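PDB 6GKV: coclaurine N-methyltransferase from Coptis japonica, which catalyses transfer of a methyl group from S-adenosyl-L-methionine to the nitrogen of coclaurine and related tetrahydroisoquinoline alkaloids. Local coordinates for residues 85-96 against 104-115; 131-139 against 157-165. One frame throughout, in Å; residues are numbered along the deposited sequence.

Interaction 1 of 2, residues 85-96 against 104-115; sequences MNGSNLKGSCCY and LDEAEIAMLDLY. With SAH (S-adenosyl-L-homocysteine), chain C.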
loop_
_atom_site.group_PDB
_atom_site.type_symbol
_atom_site.label_atom_id
_atom_site.label_comp_id
_atom_site.label_asym_id
_atom_site.label_seq_id
_atom_site.Cartn_x
_atom_site.Cartn_y
_atom_site.Cartn_z
ATOM N N MET A 85 -18.717 -9.908 29.655
ATOM C CA MET A 85 -18.740 -9.887 28.205
ATOM C C MET A 85 -17.407 -10.345 27.613
ATOM O O MET A 85 -17.399 -11.148 26.685
ATOM C CB MET A 85 -19.095 -8.500 27.678
ATOM C CG MET A 85 -19.397 -8.512 26.189
ATOM S SD MET A 85 -19.879 -6.924 25.492
ATOM C CE MET A 85 -18.277 -6.147 25.223
ATOM N N ASN A 86 -16.290 -9.835 28.141
ATOM C CA ASN A 86 -14.965 -10.222 27.646
ATOM C C ASN A 86 -14.539 -11.543 28.274
ATOM O O ASN A 86 -15.156 -12.001 29.241
ATOM C CB ASN A 86 -13.910 -9.146 27.938
ATOM C CG ASN A 86 -14.199 -7.816 27.240
ATOM O OD1 ASN A 86 -15.200 -7.670 26.523
ATOM N ND2 ASN A 86 -13.323 -6.835 27.461
ATOM N N GLY A 87 -13.487 -12.152 27.722
ATOM C CA GLY A 87 -12.902 -13.366 28.279
ATOM C C GLY A 87 -12.002 -13.074 29.469
ATOM O O GLY A 87 -12.073 -11.986 30.041
ATOM N N SER A 88 -11.145 -14.030 29.829
ATOM C CA SER A 88 -10.328 -13.950 31.052
ATOM C C SER A 88 -9.370 -12.761 31.163
ATOM O O SER A 88 -9.072 -12.324 32.279
ATOM C CB SER A 88 -9.496 -15.216 31.213
ATOM O OG SER A 88 -10.276 -16.307 31.612
ATOM N N ASN A 89 -8.854 -12.270 30.035
ATOM C CA ASN A 89 -7.887 -11.169 30.046
ATOM C C ASN A 89 -8.526 -9.815 29.744
ATOM O O ASN A 89 -7.848 -8.784 29.764
ATOM C CB ASN A 89 -6.748 -11.413 29.045
ATOM C CG ASN A 89 -6.194 -12.824 29.105
ATOM O OD1 ASN A 89 -6.683 -13.729 28.425
ATOM N ND2 ASN A 89 -5.166 -13.015 29.921
ATOM N N LEU A 90 -9.828 -9.820 29.475
ATOM C CA LEU A 90 -10.555 -8.589 29.221
ATOM C C LEU A 90 -9.950 -7.885 28.018
ATOM O O LEU A 90 -9.641 -6.691 28.059
ATOM C CB LEU A 90 -10.527 -7.681 30.446
ATOM C CG LEU A 90 -10.931 -8.341 31.764
ATOM C CD1 LEU A 90 -10.837 -7.342 32.895
ATOM C CD2 LEU A 90 -12.322 -8.917 31.668
ATOM N N LYS A 91 -9.768 -8.639 26.943
ATOM C CA LYS A 91 -9.235 -8.079 25.719
ATOM C C LYS A 91 -10.375 -7.454 24.940
ATOM O O LYS A 91 -11.283 -8.155 24.499
ATOM C CB LYS A 91 -8.531 -9.157 24.902
ATOM C CG LYS A 91 -7.756 -8.627 23.691
ATOM C CD LYS A 91 -6.987 -9.758 23.009
ATOM C CE LYS A 91 -5.809 -9.210 22.231
ATOM N NZ LYS A 91 -6.256 -8.376 21.091
ATOM N N GLY A 92 -10.330 -6.135 24.781
ATOM C CA GLY A 92 -11.408 -5.402 24.131
ATOM C C GLY A 92 -11.039 -5.074 22.701
ATOM O O GLY A 92 -11.328 -3.983 22.197
ATOM N N SER A 93 -10.393 -6.044 22.056
ATOM C CA SER A 93 -9.892 -5.919 20.696
ATOM C C SER A 93 -9.797 -7.323 20.053
ATOM O O SER A 93 -10.001 -8.343 20.724
ATOM C CB SER A 93 -8.523 -5.231 20.705
ATOM O OG SER A 93 -7.650 -5.852 21.651
ATOM N N CYS A 94 -9.465 -7.379 18.766
ATOM C CA CYS A 94 -9.557 -8.628 18.003
ATOM C C CYS A 94 -8.840 -9.840 18.624
ATOM O O CYS A 94 -7.689 -9.755 19.032
ATOM C CB CYS A 94 -9.019 -8.395 16.593
ATOM S SG CYS A 94 -9.343 -9.752 15.487
ATOM N N CYS A 95 -9.535 -10.965 18.716
ATOM C CA CYS A 95 -8.904 -12.195 19.173
ATOM C C CYS A 95 -8.644 -13.134 17.989
ATOM O O CYS A 95 -9.112 -12.891 16.877
ATOM C CB CYS A 95 -9.756 -12.886 20.216
ATOM S SG CYS A 95 -10.028 -11.831 21.616
ATOM N N TYR A 96 -7.877 -14.188 18.228
ATOM C CA TYR A 96 -7.425 -15.036 17.143
ATOM C C TYR A 96 -7.961 -16.455 17.270
ATOM O O TYR A 96 -7.597 -17.194 18.186
ATOM C CB TYR A 96 -5.900 -15.042 17.085
ATOM C CG TYR A 96 -5.366 -15.548 15.779
ATOM C CD1 TYR A 96 -5.030 -16.888 15.617
ATOM C CD2 TYR A 96 -5.213 -14.696 14.700
ATOM C CE1 TYR A 96 -4.550 -17.362 14.422
ATOM C CE2 TYR A 96 -4.726 -15.160 13.493
ATOM C CZ TYR A 96 -4.397 -16.492 13.356
ATOM O OH TYR A 96 -3.909 -16.947 12.151
ATOM N N LEU A 104 -13.168 -18.402 23.462
ATOM C CA LEU A 104 -12.829 -16.984 23.500
ATOM C C LEU A 104 -11.542 -16.790 24.287
ATOM O O LEU A 104 -10.676 -15.995 23.901
ATOM C CB LEU A 104 -13.962 -16.155 24.121
ATOM C CG LEU A 104 -13.655 -14.670 24.380
ATOM C CD1 LEU A 104 -13.384 -13.912 23.091
ATOM C CD2 LEU A 104 -14.775 -13.991 25.181
ATOM N N ASP A 105 -11.424 -17.521 25.392
ATOM C CA ASP A 105 -10.263 -17.403 26.259
ATOM C C ASP A 105 -9.011 -17.768 25.495
ATOM O O ASP A 105 -8.055 -17.001 25.459
ATOM C CB ASP A 105 -10.398 -18.294 27.491
ATOM C CG ASP A 105 -11.123 -17.610 28.634
ATOM O OD1 ASP A 105 -11.984 -16.738 28.382
ATOM O OD2 ASP A 105 -10.812 -17.954 29.794
ATOM N N GLU A 106 -9.044 -18.946 24.879
ATOM C CA GLU A 106 -7.987 -19.414 23.998
ATOM C C GLU A 106 -7.625 -18.376 22.948
ATOM O O GLU A 106 -6.449 -18.205 22.602
ATOM C CB GLU A 106 -8.414 -20.711 23.295
ATOM C CG GLU A 106 -8.095 -21.996 24.055
ATOM C CD GLU A 106 -8.577 -23.256 23.338
ATOM O OE1 GLU A 106 -9.445 -23.162 22.434
ATOM O OE2 GLU A 106 -8.090 -24.348 23.701
ATOM N N ALA A 107 -8.645 -17.696 22.431
ATOM C CA ALA A 107 -8.446 -16.808 21.296
ATOM C C ALA A 107 -7.751 -15.534 21.726
ATOM O O ALA A 107 -6.907 -15.019 20.988
ATOM C CB ALA A 107 -9.763 -16.496 20.619
ATOM N N GLU A 108 -8.124 -15.027 22.907
ATOM C CA GLU A 108 -7.453 -13.878 23.512
ATOM C C GLU A 108 -5.963 -14.192 23.599
ATOM O O GLU A 108 -5.128 -13.457 23.076
ATOM C CB GLU A 108 -8.016 -13.557 24.903
ATOM C CG GLU A 108 -9.477 -13.086 24.931
ATOM C CD GLU A 108 -9.896 -12.512 26.284
ATOM O OE1 GLU A 108 -9.564 -13.114 27.331
ATOM O OE2 GLU A 108 -10.555 -11.447 26.298
ATOM N N ILE A 109 -5.656 -15.319 24.235
ATOM C CA ILE A 109 -4.288 -15.819 24.405
ATOM C C ILE A 109 -3.505 -15.924 23.090
ATOM O O ILE A 109 -2.358 -15.493 23.009
ATOM C CB ILE A 109 -4.300 -17.204 25.089
ATOM C CG1 ILE A 109 -4.975 -17.121 26.470
ATOM C CG2 ILE A 109 -2.888 -17.766 25.199
ATOM C CD1 ILE A 109 -4.303 -16.160 27.451
ATOM N N ALA A 110 -4.134 -16.481 22.061
ATOM C CA ALA A 110 -3.480 -16.657 20.767
ATOM C C ALA A 110 -3.088 -15.333 20.104
ATOM O O ALA A 110 -1.993 -15.238 19.529
ATOM C CB ALA A 110 -4.362 -17.463 19.844
ATOM N N MET A 111 -3.960 -14.323 20.159
ATOM C CA MET A 111 -3.598 -12.995 19.640
ATOM C C MET A 111 -2.448 -12.373 20.448
ATOM O O MET A 111 -1.548 -11.767 19.877
ATOM C CB MET A 111 -4.776 -12.015 19.670
ATOM C CG MET A 111 -5.586 -11.828 18.423
ATOM S SD MET A 111 -4.865 -11.525 16.806
ATOM C CE MET A 111 -3.656 -10.396 17.179
ATOM N N LEU A 112 -2.511 -12.502 21.772
ATOM C CA LEU A 112 -1.529 -11.891 22.652
ATOM C C LEU A 112 -0.147 -12.481 22.373
ATOM O O LEU A 112 0.844 -11.749 22.255
ATOM C CB LEU A 112 -1.937 -12.080 24.119
ATOM C CG LEU A 112 -3.112 -11.172 24.520
ATOM C CD1 LEU A 112 -3.592 -11.398 25.955
ATOM C CD2 LEU A 112 -2.761 -9.698 24.286
ATOM N N ASP A 113 -0.101 -13.807 22.247
ATOM C CA ASP A 113 1.108 -14.509 21.830
ATOM C C ASP A 113 1.613 -14.007 20.484
ATOM O O ASP A 113 2.802 -13.727 20.318
ATOM C CB ASP A 113 0.851 -16.012 21.757
ATOM C CG ASP A 113 0.963 -16.683 23.110
ATOM O OD1 ASP A 113 1.405 -16.009 24.064
ATOM O OD2 ASP A 113 0.629 -17.883 23.217
ATOM N N LEU A 114 0.698 -13.879 19.527
ATOM C CA LEU A 114 1.057 -13.423 18.189
ATOM C C LEU A 114 1.659 -12.003 18.194
ATOM O O LEU A 114 2.540 -11.697 17.397
ATOM C CB LEU A 114 -0.171 -13.496 17.270
ATOM C CG LEU A 114 0.044 -13.146 15.800
ATOM C CD1 LEU A 114 1.229 -13.909 15.182
ATOM C CD2 LEU A 114 -1.242 -13.355 14.993
ATOM N N TYR A 115 1.188 -11.146 19.093
ATOM C CA TYR A 115 1.747 -9.806 19.246
ATOM C C TYR A 115 3.207 -9.870 19.680
ATOM O O TYR A 115 4.046 -9.124 19.184
ATOM C CB TYR A 115 0.971 -8.992 20.278
ATOM C CG TYR A 115 -0.448 -8.638 19.914
ATOM C CD1 TYR A 115 -0.828 -8.461 18.599
ATOM C CD2 TYR A 115 -1.411 -8.434 20.918
ATOM C CE1 TYR A 115 -2.126 -8.078 18.287
ATOM C CE2 TYR A 115 -2.711 -8.094 20.614
ATOM C CZ TYR A 115 -3.071 -7.933 19.288
ATOM O OH TYR A 115 -4.376 -7.599 18.980
HETATM N N SAH C . -5.663 -1.772 23.554
HETATM C CA SAH C . -6.734 -2.309 24.382
HETATM C CB SAH C . -8.034 -1.554 24.145
HETATM C CG SAH C . -8.258 -1.037 22.727
HETATM S SD SAH C . -9.719 0.036 22.645
HETATM C C SAH C . -6.959 -3.790 24.123
HETATM O O SAH C . -6.479 -4.282 23.101
HETATM O OXT SAH C . -7.611 -4.501 24.907
HETATM C "C5'" SAH C . -8.741 1.561 22.544
HETATM C "C4'" SAH C . -7.950 1.897 23.813
HETATM O "O4'" SAH C . -7.258 3.126 23.654
HETATM C "C3'" SAH C . -8.839 2.056 25.039
HETATM O "O3'" SAH C . -8.161 1.544 26.158
HETATM C "C2'" SAH C . -8.973 3.544 25.243
HETATM O "O2'" SAH C . -9.096 3.804 26.620
HETATM C "C1'" SAH C . -7.659 4.055 24.655
HETATM N N9 SAH C . -7.753 5.428 24.109
HETATM C C8 SAH C . -8.661 5.931 23.201
HETATM N N7 SAH C . -8.374 7.241 22.987
HETATM C C5 SAH C . -7.296 7.582 23.746
HETATM C C6 SAH C . -6.589 8.778 23.925
HETATM N N6 SAH C . -6.937 9.890 23.273
HETATM N N1 SAH C . -5.514 8.804 24.795
HETATM C C2 SAH C . -5.150 7.661 25.485
HETATM N N3 SAH C . -5.849 6.485 25.305
HETATM C C4 SAH C . -6.904 6.451 24.453
HETATM O O HOH W 1 -12.571 -10.669 24.796
#

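Interaction 2 of 2, residues 131-139 against 157-165; sequences GCGQGALTL and VSQKEYIEE. With SAH (S-adenosyl-L-homocysteine), chain C.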
loop_
_atom_site.group_PDB
_atom_site.type_symbol
_atom_site.label_atom_id
_atom_site.label_comp_id
_atom_site.label_asym_id
_atom_site.label_seq_id
_atom_site.Cartn_x
_atom_site.Cartn_y
_atom_site.Cartn_z
ATOM N N GLY A 131 -2.557 2.857 24.981
ATOM C CA GLY A 131 -3.979 2.614 24.898
ATOM C C GLY A 131 -4.282 1.195 25.334
ATOM O O GLY A 131 -4.874 0.407 24.592
ATOM N N CYS A 132 -3.907 0.899 26.571
ATOM C CA CYS A 132 -3.821 -0.456 27.094
ATOM C C CYS A 132 -5.134 -1.177 27.411
ATOM O O CYS A 132 -5.122 -2.376 27.738
ATOM C CB CYS A 132 -2.987 -0.414 28.366
ATOM S SG CYS A 132 -3.753 0.604 29.619
ATOM N N GLY A 133 -6.254 -0.458 27.362
ATOM C CA GLY A 133 -7.534 -1.043 27.737
ATOM C C GLY A 133 -7.532 -1.522 29.178
ATOM O O GLY A 133 -7.152 -0.782 30.081
ATOM N N GLN A 134 -7.946 -2.765 29.395
ATOM C CA GLN A 134 -7.846 -3.375 30.716
ATOM C C GLN A 134 -6.569 -4.207 30.848
ATOM O O GLN A 134 -6.489 -5.127 31.662
ATOM C CB GLN A 134 -9.076 -4.228 31.008
ATOM C CG GLN A 134 -10.313 -3.404 31.318
ATOM C CD GLN A 134 -10.879 -2.709 30.091
ATOM O OE1 GLN A 134 -10.761 -3.209 28.971
ATOM N NE2 GLN A 134 -11.492 -1.543 30.297
ATOM N N GLY A 135 -5.576 -3.877 30.028
ATOM C CA GLY A 135 -4.239 -4.411 30.195
ATOM C C GLY A 135 -4.032 -5.868 29.853
ATOM O O GLY A 135 -3.073 -6.475 30.334
ATOM N N ALA A 136 -4.913 -6.424 29.019
ATOM C CA ALA A 136 -4.775 -7.799 28.546
ATOM C C ALA A 136 -3.348 -8.080 28.071
ATOM O O ALA A 136 -2.759 -9.120 28.414
ATOM C CB ALA A 136 -5.761 -8.074 27.441
ATOM N N LEU A 137 -2.786 -7.135 27.316
ATOM C CA LEU A 137 -1.426 -7.282 26.787
ATOM C C LEU A 137 -0.359 -6.968 27.830
ATOM O O LEU A 137 0.624 -7.697 27.947
ATOM C CB LEU A 137 -1.226 -6.391 25.564
ATOM C CG LEU A 137 0.138 -6.405 24.863
ATOM C CD1 LEU A 137 0.527 -7.810 24.356
ATOM C CD2 LEU A 137 0.122 -5.402 23.717
ATOM N N THR A 138 -0.555 -5.887 28.582
ATOM C CA THR A 138 0.378 -5.509 29.642
ATOM C C THR A 138 0.619 -6.670 30.593
ATOM O O THR A 138 1.757 -7.076 30.805
ATOM C CB THR A 138 -0.135 -4.293 30.436
ATOM O OG1 THR A 138 -0.004 -3.119 29.631
ATOM C CG2 THR A 138 0.667 -4.102 31.714
ATOM N N LEU A 139 -0.459 -7.217 31.140
ATOM C CA LEU A 139 -0.361 -8.290 32.124
ATOM C C LEU A 139 0.273 -9.550 31.535
ATOM O O LEU A 139 1.019 -10.266 32.206
ATOM C CB LEU A 139 -1.749 -8.605 32.690
ATOM C CG LEU A 139 -2.433 -7.351 33.230
ATOM C CD1 LEU A 139 -3.847 -7.625 33.799
ATOM C CD2 LEU A 139 -1.512 -6.701 34.262
ATOM N N VAL A 157 -9.556 6.574 33.873
ATOM C CA VAL A 157 -9.377 6.328 35.304
ATOM C C VAL A 157 -9.832 4.937 35.716
ATOM O O VAL A 157 -9.358 4.396 36.711
ATOM C CB VAL A 157 -10.140 7.359 36.149
ATOM C CG1 VAL A 157 -9.591 8.756 35.909
ATOM C CG2 VAL A 157 -11.628 7.299 35.834
ATOM N N SER A 158 -10.741 4.359 34.940
ATOM C CA SER A 158 -11.239 3.018 35.200
ATOM C C SER A 158 -10.244 1.940 34.745
ATOM O O SER A 158 -10.213 0.846 35.304
ATOM C CB SER A 158 -12.590 2.838 34.513
ATOM O OG SER A 158 -12.890 1.480 34.290
ATOM N N GLN A 159 -9.428 2.250 33.740
ATOM C CA GLN A 159 -8.469 1.278 33.205
ATOM C C GLN A 159 -7.159 1.266 34.012
ATOM O O GLN A 159 -6.567 0.205 34.226
ATOM C CB GLN A 159 -8.218 1.554 31.711
ATOM C CG GLN A 159 -9.453 1.280 30.848
ATOM C CD GLN A 159 -9.237 1.526 29.357
ATOM O OE1 GLN A 159 -8.149 1.895 28.927
ATOM N NE2 GLN A 159 -10.285 1.307 28.559
ATOM N N LYS A 160 -6.723 2.428 34.484
ATOM C CA LYS A 160 -5.622 2.485 35.440
ATOM C C LYS A 160 -5.990 1.768 36.737
ATOM O O LYS A 160 -5.130 1.146 37.387
ATOM C CB LYS A 160 -5.250 3.940 35.735
ATOM C CG LYS A 160 -3.988 4.127 36.565
ATOM C CD LYS A 160 -3.883 5.565 37.056
ATOM C CE LYS A 160 -2.489 5.906 37.553
ATOM N NZ LYS A 160 -2.027 4.964 38.599
ATOM N N GLU A 161 -7.272 1.863 37.109
ATOM C CA GLU A 161 -7.856 1.115 38.243
ATOM C C GLU A 161 -7.466 -0.349 38.229
ATOM O O GLU A 161 -6.693 -0.833 39.052
ATOM C CB GLU A 161 -9.391 1.175 38.188
ATOM C CG GLU A 161 -10.110 2.350 38.874
ATOM C CD GLU A 161 -9.437 2.819 40.151
ATOM O OE1 GLU A 161 -9.001 1.971 40.967
ATOM O OE2 GLU A 161 -9.371 4.049 40.360
ATOM N N TYR A 162 -8.003 -1.029 37.228
ATOM C CA TYR A 162 -8.036 -2.470 37.189
ATOM C C TYR A 162 -6.653 -3.082 37.054
ATOM O O TYR A 162 -6.389 -4.167 37.586
ATOM C CB TYR A 162 -8.932 -2.941 36.037
ATOM C CG TYR A 162 -8.897 -4.432 35.886
ATOM C CD1 TYR A 162 -9.581 -5.242 36.772
ATOM C CD2 TYR A 162 -8.163 -5.030 34.872
ATOM C CE1 TYR A 162 -9.548 -6.608 36.651
ATOM C CE2 TYR A 162 -8.119 -6.398 34.744
ATOM C CZ TYR A 162 -8.812 -7.186 35.641
ATOM O OH TYR A 162 -8.775 -8.559 35.514
ATOM N N ILE A 163 -5.762 -2.398 36.350
ATOM C CA ILE A 163 -4.486 -3.019 36.038
ATOM C C ILE A 163 -3.619 -3.060 37.289
ATOM O O ILE A 163 -3.168 -4.125 37.696
ATOM C CB ILE A 163 -3.780 -2.290 34.883
ATOM C CG1 ILE A 163 -4.539 -2.582 33.585
ATOM C CG2 ILE A 163 -2.364 -2.774 34.745
ATOM C CD1 ILE A 163 -4.227 -1.646 32.450
ATOM N N GLU A 164 -3.428 -1.910 37.920
ATOM C CA GLU A 164 -2.580 -1.826 39.096
ATOM C C GLU A 164 -3.013 -2.818 40.175
ATOM O O GLU A 164 -2.179 -3.450 40.830
ATOM C CB GLU A 164 -2.586 -0.395 39.636
ATOM C CG GLU A 164 -1.880 0.577 38.698
ATOM C CD GLU A 164 -1.679 1.954 39.294
ATOM O OE1 GLU A 164 -2.407 2.310 40.249
ATOM O OE2 GLU A 164 -0.777 2.672 38.805
ATOM N N GLU A 165 -4.321 -2.973 40.333
ATOM C CA GLU A 165 -4.858 -3.886 41.326
ATOM C C GLU A 165 -4.634 -5.342 40.927
ATOM O O GLU A 165 -4.125 -6.148 41.717
ATOM C CB GLU A 165 -6.341 -3.600 41.539
ATOM C CG GLU A 165 -6.611 -2.126 41.814
ATOM C CD GLU A 165 -7.515 -1.895 43.005
ATOM O OE1 GLU A 165 -8.300 -2.810 43.335
ATOM O OE2 GLU A 165 -7.434 -0.803 43.613
HETATM N N SAH C . -5.663 -1.772 23.554
HETATM C CA SAH C . -6.734 -2.309 24.382
HETATM C CB SAH C . -8.034 -1.554 24.145
HETATM C CG SAH C . -8.258 -1.037 22.727
HETATM S SD SAH C . -9.719 0.036 22.645
HETATM C C SAH C . -6.959 -3.790 24.123
HETATM O O SAH C . -6.479 -4.282 23.101
HETATM O OXT SAH C . -7.611 -4.501 24.907
HETATM C "C5'" SAH C . -8.741 1.561 22.544
HETATM C "C4'" SAH C . -7.950 1.897 23.813
HETATM O "O4'" SAH C . -7.258 3.126 23.654
HETATM C "C3'" SAH C . -8.839 2.056 25.039
HETATM O "O3'" SAH C . -8.161 1.544 26.158
HETATM C "C2'" SAH C . -8.973 3.544 25.243
HETATM O "O2'" SAH C . -9.096 3.804 26.620
HETATM C "C1'" SAH C . -7.659 4.055 24.655
HETATM N N9 SAH C . -7.753 5.428 24.109
HETATM C C8 SAH C . -8.661 5.931 23.201
HETATM N N7 SAH C . -8.374 7.241 22.987
HETATM C C5 SAH C . -7.296 7.582 23.746
HETATM C C6 SAH C . -6.589 8.778 23.925
HETATM N N6 SAH C . -6.937 9.890 23.273
HETATM N N1 SAH C . -5.514 8.804 24.795
HETATM C C2 SAH C . -5.150 7.661 25.485
HETATM N N3 SAH C . -5.849 6.485 25.305
HETATM C C4 SAH C . -6.904 6.451 24.453
#

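Interaction 1 of 2, residues 85-96 against 104-115
Glu108 grips the loop 85-96 by its backbone amides. Its chain runs extended beyond CG, and OE1 accepts from Asn89 N at 2.9 Å on the syn side, while OE2 takes Lys91 N at 3.0 Å from above the carboxylate plane. A water joins OE2 to Lys91 O, and a carboxylate suits a spot where several N-H groups converge. One turn earlier, Ser88 OG hydrogen-bonds to Asp105 OD2 at 2.5 Å, from above the carboxylate plane. Next to Glu108, Ala107 O accepts from Tyr96 N at 3.0 Å.

Lys91 runs alongside Leu112, in the opposite direction, and bends only at its last torsion (chi4 -66°). This brings NZ in near the plane of the Tyr115 ring, 2.9 Å from its OH; NZ also donates to Ser93 OG and Cys94 O. Glu226 hydrogen-bonds the same Tyr115 hydroxyl, and its charge may reach the lysine through it.

Apolar contacts finish the joint: small Ala107 lets Cys95 CB within 3.6 Å of its CB, and Met111 SD makes an oblique Met-aromatic contact with Tyr96.

Gly92 N reaches SAH OXT at 3.2 Å and Ser93 OG donates to SAH O, a bond modelled as very short. This is a cofactor-binding loop of a class I methyltransferase, folded against helix 104-118 round the homocysteine carboxylate.

Interaction 2 of 2, residues 131-139 against 157-165
Gln134 and Gln159 bring their CA atoms to 5.3 Å and Gly135 and Ile163 theirs to 6.0 Å, where a type II' turn from Cys132 to Gly135 leads into helix 136-143 and meets helix 157-168. Glycine suits two places in this turn: a CB on Gly135 would run into Ile163 CG1, and one on Gly133 would strike SAH CA, while the positive phi of each also favours the residue.

Ile163 fills the middle, and its branches part the work. CD1 reaches Cys132 SG at 3.6 Å and lies over the Gly135 backbone, whereas CG2 turns to Leu139 CD2 at 4.0 Å. A branched, purely apolar chain can thus touch both the turn and the first helical turn after it. Beside it, the Tyr162 ring presents its edge to the Gln134 carbonyl, with O in the ring plane and 3.6 Å from CD2.

Gln159 lies with CG beside its own backbone N (chi1 -67°) and runs straight on past the Gly133 carbonyl, which sits close to its CB and CG. Gln134 NE2 packs 3.5 Å from Gln159 CG, the two amides standing nearly perpendicular, 79° apart. At the end of this extended chain Gln159 OE1 accepts from SAH O3' at 2.8 Å and from O2', although its exact place is less certain. A leucine here would probably keep some packing on the turn but leave the ribose hydroxyls without this amide acceptor.

Gly131 O, meanwhile, accepts from the SAH amino group. The pattern Gly131, Gly133, Ala136 fits the glycine-rich loop of Rossmann-type methyltransferases. Between the segments the contact is van der Waals packing, so packing joins the turn to the helix, while Gly131 O and the Gln159 amide turn their polar groups to the cofactor.

Interactions 1 and 2 follow one another along the chain, with centres about 14 Å apart, and share SAH: the 85-96 loop takes its carboxylate and Gly131 O its amino group, both at the amino-acid end, while Gln159 reaches the ribose. They also pack directly. Leu90 CD1 lies 3.4 Å from Tyr162 CZ, and Leu112 CD2 lies 3.7 Å from Leu137 CA, where helix 104-118 packs on helix 136-143. Interaction 1 is the nearer to the alkaloid: the Cys94 side chain is about 8 Å from the bound N-methylheliamine, and Cys94 N is hydrogen-bonded to Glu198, a residue of the alkaloid pocket.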